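Local coordinates for protein mannose-specific lectin (Galanthus nivalis, PDB 1JPC) that binds alpha-linked mannose, with high affinity for alpha-1,3-linked mannose oligomers, and as a secreted bulb lectin shows antiviral activity, at residues D1-S6 against N83-L88; G7-T12 against F53-T58; Y18-F23 against Y34-P39. All coordinates share one frame; numbering follows the deposited sequence.

Interaction 1: D1-S6 against N83-L88; sequences DNILYS and NYVCIL. With MAN (alpha-D-mannopyranose), chain B.
Ile3 to Tyr5 run antiparallel to Tyr84–Leu88, the strand axes 4.7 Å apart, with Leu4 and Cys86 as the hydrogen-bonded pair between the non-hydrogen-bonded pairs Ile3–Ile87 and Tyr5–Val85. Leu4 N donates a hydrogen bond to Cys86 O at 2.9 Å, Cys86 N donates one to Leu4 O, and Leu88 N bonds Asn2 O. At the far end the serine side chain joins in: Tyr84 N donates to Ser6 OG (2.9 Å) almost straight, at 176°, while Ser6 N bonds Tyr84 O. That grip depends on OG standing between its own backbone N and carbonyl carbon (chi1 52°), which turns it toward the backbone N of Tyr84. On the Ile3–Tyr5 face, Val85 CG1 touches Tyr5 CD2 at 3.6 Å, and Ile3 lies alongside Val85 with its CG2 over the centre of the Tyr5 ring. Beyond Ser6, the CB of Asn83 comes within 3.2 Å of mannose O4, a sugar held by Asp91 and Asn93 of the second subunit. A water donates to both Asn2 OD1 and Leu88 O, closing the other end. Strand 94-103 continues the sheet beyond 84-88, Tyr97 packing on Val85 and Ile87; Leu4 and Cys86 turn inward onto Met56 of strand 53-56, and Ile3 and Ile87 pack on Ile87 and Ile3 of the second subunit.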
loop_
_atom_site.group_PDB
_atom_site.type_symbol
_atom_site.label_atom_id
_atom_site.label_comp_id
_atom_site.label_asym_id
_atom_site.label_seq_id
_atom_site.Cartn_x
_atom_site.Cartn_y
_atom_site.Cartn_z
ATOM N N ASP A 1 -1.823 -3.071 -6.889
ATOM C CA ASP A 1 -0.515 -3.742 -6.722
ATOM C C ASP A 1 0.458 -3.144 -7.743
ATOM O O ASP A 1 0.031 -2.597 -8.758
ATOM C CB ASP A 1 -0.662 -5.254 -6.930
ATOM C CG ASP A 1 0.538 -6.038 -6.402
ATOM O OD1 ASP A 1 1.292 -5.495 -5.563
ATOM O OD2 ASP A 1 0.747 -7.192 -6.822
ATOM N N ASN A 2 1.757 -3.219 -7.456
ATOM C CA ASN A 2 2.793 -2.664 -8.331
ATOM C C ASN A 2 3.625 -3.726 -9.052
ATOM O O ASN A 2 4.599 -3.405 -9.740
ATOM C CB ASN A 2 3.717 -1.725 -7.537
ATOM C CG ASN A 2 4.564 -2.453 -6.478
ATOM O OD1 ASN A 2 5.661 -2.007 -6.166
ATOM N ND2 ASN A 2 4.051 -3.539 -5.902
ATOM N N ILE A 3 3.222 -4.986 -8.919
ATOM C CA ILE A 3 3.932 -6.094 -9.536
ATOM C C ILE A 3 2.982 -7.003 -10.309
ATOM O O ILE A 3 1.870 -7.285 -9.859
ATOM C CB ILE A 3 4.642 -6.965 -8.462
ATOM C CG1 ILE A 3 5.599 -6.110 -7.622
ATOM C CG2 ILE A 3 5.387 -8.112 -9.122
ATOM C CD1 ILE A 3 6.267 -6.855 -6.502
ATOM N N LEU A 4 3.401 -7.390 -11.511
ATOM C CA LEU A 4 2.642 -8.315 -12.343
ATOM C C LEU A 4 3.593 -9.519 -12.466
ATOM O O LEU A 4 4.697 -9.403 -13.005
ATOM C CB LEU A 4 2.343 -7.713 -13.725
ATOM C CG LEU A 4 1.526 -8.631 -14.654
ATOM C CD1 LEU A 4 0.140 -8.846 -14.074
ATOM C CD2 LEU A 4 1.410 -8.052 -16.055
ATOM N N TYR A 5 3.211 -10.646 -11.884
ATOM C CA TYR A 5 4.048 -11.839 -11.928
ATOM C C TYR A 5 3.841 -12.649 -13.213
ATOM O O TYR A 5 2.761 -12.617 -13.808
ATOM C CB TYR A 5 3.740 -12.727 -10.731
ATOM C CG TYR A 5 3.994 -12.076 -9.397
ATOM C CD1 TYR A 5 3.039 -11.245 -8.810
ATOM C CD2 TYR A 5 5.179 -12.315 -8.705
ATOM C CE1 TYR A 5 3.257 -10.675 -7.561
ATOM C CE2 TYR A 5 5.406 -11.756 -7.459
ATOM C CZ TYR A 5 4.445 -10.936 -6.891
ATOM O OH TYR A 5 4.675 -10.387 -5.653
ATOM N N SER A 6 4.865 -13.382 -13.638
ATOM C CA SER A 6 4.723 -14.189 -14.843
ATOM C C SER A 6 3.609 -15.207 -14.581
ATOM O O SER A 6 3.494 -15.747 -13.475
ATOM C CB SER A 6 6.051 -14.854 -15.247
ATOM O OG SER A 6 6.655 -15.578 -14.187
ATOM N N ASN A 83 10.647 -17.832 -13.968
ATOM C CA ASN A 83 9.804 -16.904 -13.219
ATOM C C ASN A 83 10.297 -15.489 -13.447
ATOM O O ASN A 83 11.487 -15.223 -13.321
ATOM C CB ASN A 83 9.850 -17.227 -11.727
ATOM C CG ASN A 83 9.373 -18.630 -11.429
ATOM O OD1 ASN A 83 8.206 -18.949 -11.626
ATOM N ND2 ASN A 83 10.278 -19.481 -10.973
ATOM N N TYR A 84 9.372 -14.605 -13.809
ATOM C CA TYR A 84 9.668 -13.199 -14.084
ATOM C C TYR A 84 8.644 -12.305 -13.403
ATOM O O TYR A 84 7.557 -12.769 -13.021
ATOM C CB TYR A 84 9.585 -12.917 -15.587
ATOM C CG TYR A 84 10.581 -13.676 -16.418
ATOM C CD1 TYR A 84 10.298 -14.960 -16.892
ATOM C CD2 TYR A 84 11.809 -13.109 -16.741
ATOM C CE1 TYR A 84 11.219 -15.655 -17.666
ATOM C CE2 TYR A 84 12.734 -13.791 -17.512
ATOM C CZ TYR A 84 12.434 -15.058 -17.969
ATOM O OH TYR A 84 13.370 -15.724 -18.714
ATOM N N VAL A 85 8.996 -11.024 -13.267
ATOM C CA VAL A 85 8.114 -10.018 -12.682
ATOM C C VAL A 85 8.252 -8.728 -13.476
ATOM O O VAL A 85 9.324 -8.433 -14.018
ATOM C CB VAL A 85 8.436 -9.687 -11.186
ATOM C CG1 VAL A 85 8.110 -10.860 -10.278
ATOM C CG2 VAL A 85 9.879 -9.259 -11.026
ATOM N N CYS A 86 7.134 -8.034 -13.647
ATOM C CA CYS A 86 7.113 -6.745 -14.314
ATOM C C CYS A 86 6.751 -5.795 -13.171
ATOM O O CYS A 86 5.680 -5.921 -12.579
ATOM C CB CYS A 86 6.046 -6.715 -15.395
ATOM S SG CYS A 86 5.945 -5.113 -16.194
ATOM N N ILE A 87 7.647 -4.874 -12.839
ATOM C CA ILE A 87 7.422 -3.963 -11.729
ATOM C C ILE A 87 7.294 -2.501 -12.122
ATOM O O ILE A 87 8.059 -2.010 -12.958
ATOM C CB ILE A 87 8.599 -4.048 -10.708
ATOM C CG1 ILE A 87 8.867 -5.493 -10.311
ATOM C CG2 ILE A 87 8.294 -3.219 -9.447
ATOM C CD1 ILE A 87 10.054 -5.640 -9.401
ATOM N N LEU A 88 6.294 -1.829 -11.555
ATOM C CA LEU A 88 6.113 -0.388 -11.745
ATOM C C LEU A 88 6.855 0.110 -10.502
ATOM O O LEU A 88 6.337 0.046 -9.380
ATOM C CB LEU A 88 4.635 0.024 -11.688
ATOM C CG LEU A 88 4.297 1.505 -11.411
ATOM C CD1 LEU A 88 5.173 2.449 -12.203
ATOM C CD2 LEU A 88 2.835 1.768 -11.728
HETATM C C1 MAN B . 7.806 -20.162 -6.310
HETATM C C2 MAN B . 6.985 -18.893 -6.516
HETATM C C3 MAN B . 7.595 -18.046 -7.641
HETATM C C4 MAN B . 9.085 -17.797 -7.388
HETATM C C5 MAN B . 9.817 -19.108 -7.094
HETATM C C6 MAN B . 11.255 -18.903 -6.661
HETATM O O2 MAN B . 6.962 -18.147 -5.310
HETATM O O3 MAN B . 6.922 -16.797 -7.723
HETATM O O4 MAN B . 9.662 -17.176 -8.528
HETATM O O5 MAN B . 9.153 -19.820 -6.027
HETATM O O6 MAN B . 11.727 -20.011 -5.906
HETATM O O HOH W 1 6.821 0.328 -6.770
HETATM O O HOH W 2 5.673 -17.987 -13.501
#

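Interaction 2: G7-T12 against F53-T58; sequences GETLST and FLSMQT
Leu10 and Leu54 face each other as an antiparallel hydrogen-bonded pair, Leu10 N donating to Leu54 O and Leu54 N to Leu10 O, both at 2.8 Å. Their side chains lie side by side and point the same way, CD1 of Leu10 reaching CD2 of Leu54 at 4.1 Å. On the other face, in the conformer modelled, one of two, Thr9 crosses Phe53 obliquely, its CG2 3.7 Å from Phe53 CB. In that conformer CG2 is anti to the backbone N (OG1 at chi1 -86°), which turns the methyl to the phenylalanine; a weak bond of 3.4 Å from Thr9 OG1 to Leu54 O rests on the same copy and is doubtful. Toward the start of the strand, Gly7 N bonds Met56 O at 2.8 Å. Outside this shell, Leu62 and Val64 of strand 62-65 pack on Leu54, and Leu4 covers both Leu10 and Leu54. The Glu8 side chain leads away from strand 53-56; OE1 accepts from Tyr5 N and OE2 forms a salt bridge with Lys90 of the second subunit. The chemistry is therefore divided: main-chain bonds and leucine packing hold the strands together, while the one charged group serves the preceding strand 3-5, in another sheet, and the subunit interface.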
loop_
_atom_site.group_PDB
_atom_site.type_symbol
_atom_site.label_atom_id
_atom_site.label_comp_id
_atom_site.label_asym_id
_atom_site.label_seq_id
_atom_site.Cartn_x
_atom_site.Cartn_y
_atom_site.Cartn_z
ATOM N N GLY A 7 2.732 -15.385 -15.566
ATOM C CA GLY A 7 1.620 -16.300 -15.415
ATOM C C GLY A 7 0.360 -15.504 -15.138
ATOM O O GLY A 7 -0.735 -16.067 -15.067
ATOM N N GLU A 8 0.509 -14.191 -14.977
ATOM C CA GLU A 8 -0.622 -13.311 -14.712
ATOM C C GLU A 8 -0.975 -12.410 -15.881
ATOM O O GLU A 8 -0.153 -12.133 -16.753
ATOM C CB GLU A 8 -0.375 -12.468 -13.475
ATOM C CG GLU A 8 -0.200 -13.294 -12.235
ATOM C CD GLU A 8 -0.131 -12.456 -10.980
ATOM O OE1 GLU A 8 0.268 -11.266 -11.053
ATOM O OE2 GLU A 8 -0.471 -13.006 -9.911
ATOM N N THR A 9 -2.199 -11.910 -15.847
ATOM C CA THR A 9 -2.729 -11.063 -16.890
ATOM C C THR A 9 -3.469 -9.884 -16.280
ATOM O O THR A 9 -4.060 -10.000 -15.202
ATOM C CB THR A 9 -3.723 -11.883 -17.776
ATOM O OG1 THR A 9 -3.003 -12.572 -18.801
ATOM C CG2 THR A 9 -4.797 -11.002 -18.406
ATOM N N LEU A 10 -3.358 -8.731 -16.926
ATOM C CA LEU A 10 -4.101 -7.558 -16.506
ATOM C C LEU A 10 -5.192 -7.454 -17.566
ATOM O O LEU A 10 -4.891 -7.266 -18.750
ATOM C CB LEU A 10 -3.248 -6.290 -16.538
ATOM C CG LEU A 10 -2.264 -6.015 -15.405
ATOM C CD1 LEU A 10 -1.706 -4.617 -15.579
ATOM C CD2 LEU A 10 -2.952 -6.153 -14.056
ATOM N N SER A 11 -6.437 -7.686 -17.169
ATOM C CA SER A 11 -7.554 -7.589 -18.100
ATOM C C SER A 11 -7.785 -6.131 -18.448
ATOM O O SER A 11 -7.139 -5.240 -17.903
ATOM C CB SER A 11 -8.821 -8.161 -17.472
ATOM O OG SER A 11 -8.678 -9.546 -17.237
ATOM N N THR A 12 -8.720 -5.895 -19.355
ATOM C CA THR A 12 -9.056 -4.547 -19.776
ATOM C C THR A 12 -9.462 -3.711 -18.560
ATOM O O THR A 12 -10.222 -4.171 -17.710
ATOM C CB THR A 12 -10.224 -4.590 -20.767
ATOM O OG1 THR A 12 -9.914 -5.500 -21.828
ATOM C CG2 THR A 12 -10.461 -3.235 -21.355
ATOM N N PHE A 53 -5.755 -7.594 -23.343
ATOM C CA PHE A 53 -5.294 -7.964 -22.010
ATOM C C PHE A 53 -3.772 -8.012 -22.053
ATOM O O PHE A 53 -3.192 -8.202 -23.127
ATOM C CB PHE A 53 -5.894 -9.296 -21.528
ATOM C CG PHE A 53 -5.652 -10.463 -22.448
ATOM C CD1 PHE A 53 -4.534 -11.281 -22.280
ATOM C CD2 PHE A 53 -6.595 -10.803 -23.431
ATOM C CE1 PHE A 53 -4.352 -12.424 -23.073
ATOM C CE2 PHE A 53 -6.429 -11.942 -24.233
ATOM C CZ PHE A 53 -5.306 -12.757 -24.050
ATOM N N LEU A 54 -3.125 -7.758 -20.916
ATOM C CA LEU A 54 -1.661 -7.770 -20.839
ATOM C C LEU A 54 -1.196 -9.057 -20.159
ATOM O O LEU A 54 -1.690 -9.405 -19.088
ATOM C CB LEU A 54 -1.166 -6.540 -20.065
ATOM C CG LEU A 54 0.337 -6.398 -19.852
ATOM C CD1 LEU A 54 1.015 -6.116 -21.183
ATOM C CD2 LEU A 54 0.610 -5.272 -18.868
ATOM N N SER A 55 -0.257 -9.760 -20.781
ATOM C CA SER A 55 0.249 -11.014 -20.240
ATOM C C SER A 55 1.760 -10.987 -20.001
ATOM O O SER A 55 2.537 -10.634 -20.891
ATOM C CB SER A 55 -0.111 -12.166 -21.184
ATOM O OG SER A 55 0.179 -13.427 -20.609
ATOM N N MET A 56 2.164 -11.308 -18.776
ATOM C CA MET A 56 3.570 -11.376 -18.411
ATOM C C MET A 56 3.787 -12.882 -18.501
ATOM O O MET A 56 3.374 -13.633 -17.619
ATOM C CB MET A 56 3.772 -10.864 -16.976
ATOM C CG MET A 56 5.202 -10.936 -16.438
ATOM S SD MET A 56 6.392 -9.956 -17.347
ATOM C CE MET A 56 7.424 -11.162 -18.010
ATOM N N GLN A 57 4.375 -13.323 -19.603
ATOM C CA GLN A 57 4.574 -14.746 -19.839
ATOM C C GLN A 57 5.746 -15.364 -19.123
ATOM O O GLN A 57 6.686 -14.668 -18.728
ATOM C CB GLN A 57 4.709 -14.997 -21.332
ATOM C CG GLN A 57 3.592 -14.401 -22.132
ATOM C CD GLN A 57 3.761 -14.638 -23.605
ATOM O OE1 GLN A 57 4.871 -14.825 -24.108
ATOM N NE2 GLN A 57 2.654 -14.634 -24.315
ATOM N N THR A 58 5.713 -16.691 -19.021
ATOM C CA THR A 58 6.763 -17.460 -18.364
ATOM C C THR A 58 8.057 -17.502 -19.161
ATOM O O THR A 58 9.067 -17.982 -18.664
ATOM C CB THR A 58 6.301 -18.891 -18.033
ATOM O OG1 THR A 58 5.714 -19.486 -19.196
ATOM C CG2 THR A 58 5.275 -18.870 -16.916
#

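Interaction 3: Y18-F23 against Y34-P39; sequences YGSFVF and YDVDKP. With MAN (alpha-D-mannopyranose), chain D; MAN (alpha-D-mannopyranose), chain C; MAN (alpha-D-mannopyranose), chain E.
The antiparallel hairpin of strands 21-25 and 31-35, in one of the three antiparallel sheets of the beta-prism II fold of bulb-type lectins, carries this contact at its open end, beside a mannose pocket. Val22 and Tyr34 form the hydrogen-bonded pair: Tyr34 N donates to Val22 O at 2.7 Å and Val22 N to Tyr34 O. Val36 N reaches Ser20 O, extending the pairing to two type II' turns, Tyr18–Phe21 and Asp35–Lys38, that lead into the outer strands. Phe21 and Asp35 lie side by side on one face, ring and carboxylate planes 84° apart, the carboxylate carbon in the ring plane at its edge and OD1 3.6 Å from Phe21 CE1. Asp35 extends its carboxylate opposite the backbone N (chi1 -174°), which brings OD1 to this edge, while OD2 makes a salt bridge with Arg92. CB of Ser20 rests against Val36 CG2 at 3.6 Å.

On the opposite face from Phe21, the tyrosine side chain leads away to the sugar. Tyr34 OH and O4 of one mannose share a hydrogen bond of 2.8 Å, and Gln26 NE2 also bonds that hydroxyl, consistent with Gln26 orienting the phenol; Asp28 and Asn30 belong to the same pocket. The turn meets another mannose separately. In the conformer modelled, one of two, Lys38 is bent at its second and fourth torsions, and NZ donates to O2 and O3 of that sugar and bridges to Asp37 OD1. Asp37 OD2 accepts a hydrogen bond from the same mannose O2 at 2.7 Å.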
loop_
_atom_site.group_PDB
_atom_site.type_symbol
_atom_site.label_atom_id
_atom_site.label_comp_id
_atom_site.label_asym_id
_atom_site.label_seq_id
_atom_site.Cartn_x
_atom_site.Cartn_y
_atom_site.Cartn_z
ATOM N N TYR A 18 1.388 2.740 -8.180
ATOM C CA TYR A 18 2.324 3.066 -7.127
ATOM C C TYR A 18 2.292 4.584 -7.004
ATOM O O TYR A 18 2.631 5.295 -7.952
ATOM C CB TYR A 18 3.741 2.596 -7.466
ATOM C CG TYR A 18 4.691 2.915 -6.342
ATOM C CD1 TYR A 18 4.849 2.035 -5.271
ATOM C CD2 TYR A 18 5.352 4.144 -6.296
ATOM C CE1 TYR A 18 5.634 2.372 -4.180
ATOM C CE2 TYR A 18 6.134 4.493 -5.211
ATOM C CZ TYR A 18 6.273 3.604 -4.157
ATOM O OH TYR A 18 7.066 3.945 -3.090
ATOM N N GLY A 19 1.894 5.086 -5.841
ATOM C CA GLY A 19 1.822 6.527 -5.667
ATOM C C GLY A 19 0.912 7.130 -6.721
ATOM O O GLY A 19 -0.223 6.676 -6.887
ATOM N N SER A 20 1.424 8.109 -7.469
ATOM C CA SER A 20 0.651 8.777 -8.522
ATOM C C SER A 20 0.834 8.154 -9.904
ATOM O O SER A 20 0.324 8.685 -10.893
ATOM C CB SER A 20 1.011 10.267 -8.593
ATOM O OG SER A 20 2.375 10.453 -8.945
ATOM N N PHE A 21 1.560 7.035 -9.969
ATOM C CA PHE A 21 1.831 6.343 -11.237
ATOM C C PHE A 21 0.825 5.203 -11.489
ATOM O O PHE A 21 0.590 4.362 -10.607
ATOM C CB PHE A 21 3.252 5.735 -11.245
ATOM C CG PHE A 21 4.337 6.666 -10.778
ATOM C CD1 PHE A 21 4.308 8.018 -11.089
ATOM C CD2 PHE A 21 5.401 6.173 -10.018
ATOM C CE1 PHE A 21 5.318 8.871 -10.652
ATOM C CE2 PHE A 21 6.414 7.015 -9.578
ATOM C CZ PHE A 21 6.372 8.368 -9.896
ATOM N N VAL A 22 0.260 5.166 -12.694
ATOM C CA VAL A 22 -0.694 4.128 -13.077
ATOM C C VAL A 22 -0.304 3.565 -14.445
ATOM O O VAL A 22 -0.147 4.304 -15.414
ATOM C CB VAL A 22 -2.154 4.665 -13.131
ATOM C CG1 VAL A 22 -3.115 3.552 -13.565
ATOM C CG2 VAL A 22 -2.577 5.215 -11.759
ATOM N N PHE A 23 -0.064 2.264 -14.489
ATOM C CA PHE A 23 0.311 1.571 -15.718
ATOM C C PHE A 23 -0.964 0.781 -16.017
ATOM O O PHE A 23 -1.235 -0.240 -15.380
ATOM C CB PHE A 23 1.492 0.638 -15.432
ATOM C CG PHE A 23 2.143 0.071 -16.662
ATOM C CD1 PHE A 23 2.553 0.909 -17.701
ATOM C CD2 PHE A 23 2.364 -1.299 -16.774
ATOM C CE1 PHE A 23 3.172 0.392 -18.833
ATOM C CE2 PHE A 23 2.987 -1.826 -17.907
ATOM C CZ PHE A 23 3.389 -0.975 -18.938
ATOM N N TYR A 34 0.828 6.490 -16.745
ATOM C CA TYR A 34 0.398 7.839 -16.414
ATOM C C TYR A 34 1.054 8.314 -15.139
ATOM O O TYR A 34 1.266 7.516 -14.227
ATOM C CB TYR A 34 -1.109 7.870 -16.145
ATOM C CG TYR A 34 -1.970 7.785 -17.362
ATOM C CD1 TYR A 34 -2.225 8.920 -18.130
ATOM C CD2 TYR A 34 -2.526 6.569 -17.762
ATOM C CE1 TYR A 34 -3.010 8.849 -19.274
ATOM C CE2 TYR A 34 -3.317 6.483 -18.906
ATOM C CZ TYR A 34 -3.552 7.629 -19.655
ATOM O OH TYR A 34 -4.330 7.565 -20.787
ATOM N N ASP A 35 1.398 9.598 -15.092
ATOM C CA ASP A 35 1.933 10.214 -13.878
ATOM C C ASP A 35 0.804 11.214 -13.608
ATOM O O ASP A 35 0.741 12.300 -14.209
ATOM C CB ASP A 35 3.258 10.921 -14.131
ATOM C CG ASP A 35 3.889 11.440 -12.858
ATOM O OD1 ASP A 35 3.194 11.510 -11.819
ATOM O OD2 ASP A 35 5.090 11.784 -12.900
ATOM N N VAL A 36 -0.131 10.787 -12.764
ATOM C CA VAL A 36 -1.349 11.536 -12.453
ATOM C C VAL A 36 -2.154 11.515 -13.767
ATOM O O VAL A 36 -2.511 10.435 -14.245
ATOM C CB VAL A 36 -1.098 12.989 -11.920
ATOM C CG1 VAL A 36 -2.427 13.633 -11.495
ATOM C CG2 VAL A 36 -0.157 12.960 -10.717
ATOM N N ASP A 37 -2.359 12.661 -14.405
ATOM C CA ASP A 37 -3.125 12.687 -15.648
ATOM C C ASP A 37 -2.272 12.787 -16.916
ATOM O O ASP A 37 -2.814 12.739 -18.014
ATOM C CB ASP A 37 -4.168 13.818 -15.619
ATOM C CG ASP A 37 -3.540 15.205 -15.486
ATOM O OD1 ASP A 37 -2.542 15.370 -14.754
ATOM O OD2 ASP A 37 -4.046 16.154 -16.113
ATOM N N LYS A 38 -0.951 12.872 -16.782
ATOM C CA LYS A 38 -0.073 12.987 -17.950
ATOM C C LYS A 38 0.438 11.633 -18.456
ATOM O O LYS A 38 0.977 10.839 -17.678
ATOM C CB LYS A 38 1.154 13.852 -17.638
ATOM C CG LYS A 38 0.924 15.071 -16.757
ATOM C CD LYS A 38 -0.009 16.119 -17.356
ATOM C CE LYS A 38 -0.052 17.367 -16.464
ATOM N NZ LYS A 38 -0.443 17.072 -15.048
ATOM N N PRO A 39 0.270 11.347 -19.766
ATOM C CA PRO A 39 0.761 10.077 -20.319
ATOM C C PRO A 39 2.279 10.222 -20.403
ATOM O O PRO A 39 2.785 11.184 -20.990
ATOM C CB PRO A 39 0.155 10.057 -21.729
ATOM C CG PRO A 39 -0.977 10.994 -21.664
ATOM C CD PRO A 39 -0.468 12.099 -20.786
HETATM C C1 MAN D . -4.664 20.056 -15.366
HETATM C C2 MAN D . -3.453 19.309 -14.797
HETATM C C3 MAN D . -2.430 20.270 -14.176
HETATM C C4 MAN D . -2.112 21.415 -15.135
HETATM C C5 MAN D . -3.406 22.083 -15.594
HETATM C C6 MAN D . -3.176 23.205 -16.593
HETATM O O2 MAN D . -2.827 18.557 -15.824
HETATM O O3 MAN D . -1.232 19.559 -13.891
HETATM O O4 MAN D . -1.272 22.364 -14.491
HETATM O O5 MAN D . -4.249 21.104 -16.232
HETATM O O6 MAN D . -2.732 22.693 -17.843
HETATM C C1 MAN C . -4.230 7.685 -27.074
HETATM C C2 MAN C . -5.278 7.212 -26.063
HETATM C C3 MAN C . -5.154 8.001 -24.762
HETATM C C4 MAN C . -3.718 7.958 -24.237
HETATM C C5 MAN C . -2.731 8.384 -25.322
HETATM C C6 MAN C . -1.289 8.210 -24.894
HETATM O O1 MAN C . -4.457 9.008 -27.438
HETATM O O2 MAN C . -5.076 5.836 -25.798
HETATM O O3 MAN C . -6.039 7.455 -23.765
HETATM O O4 MAN C . -3.603 8.837 -23.126
HETATM O O5 MAN C . -2.910 7.587 -26.516
HETATM O O6 MAN C . -0.421 8.604 -25.978
HETATM C C1 MAN E . 0.127 9.878 -25.794
HETATM C C2 MAN E . 0.540 10.453 -27.143
HETATM C C3 MAN E . 1.689 9.639 -27.740
HETATM C C4 MAN E . 2.829 9.462 -26.737
HETATM C C5 MAN E . 2.315 9.001 -25.366
HETATM C C6 MAN E . 3.390 9.083 -24.301
HETATM O O2 MAN E . 0.944 11.806 -26.978
HETATM O O3 MAN E . 2.189 10.301 -28.891
HETATM O O4 MAN E . 3.753 8.508 -27.247
HETATM O O5 MAN E . 1.242 9.850 -24.922
HETATM O O6 MAN E . 3.797 10.429 -24.098
#

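In the fold
From the N terminus, strand 3-5 enters interaction 1, whose partner 83-88 arrives late in the chain, so this contact closes the longest loop. Directly afterwards 7-12 begins interaction 2, closed by 53-58 within that span. Interaction 3, joining 18-23 to 34-39, closes the shortest loop and lies inside both others; none cross. Each belongs to a different sheet, and the N-terminal segment passes from the first sheet to the second and on to the third. Leu88 rests on Phe21, binding interactions 1 and 3, whose centres are about 17 Å apart; Met56 meets Tyr84 and Ser6 between interactions 1 and 2, and Leu54 touches Phe23 between 2 and 3.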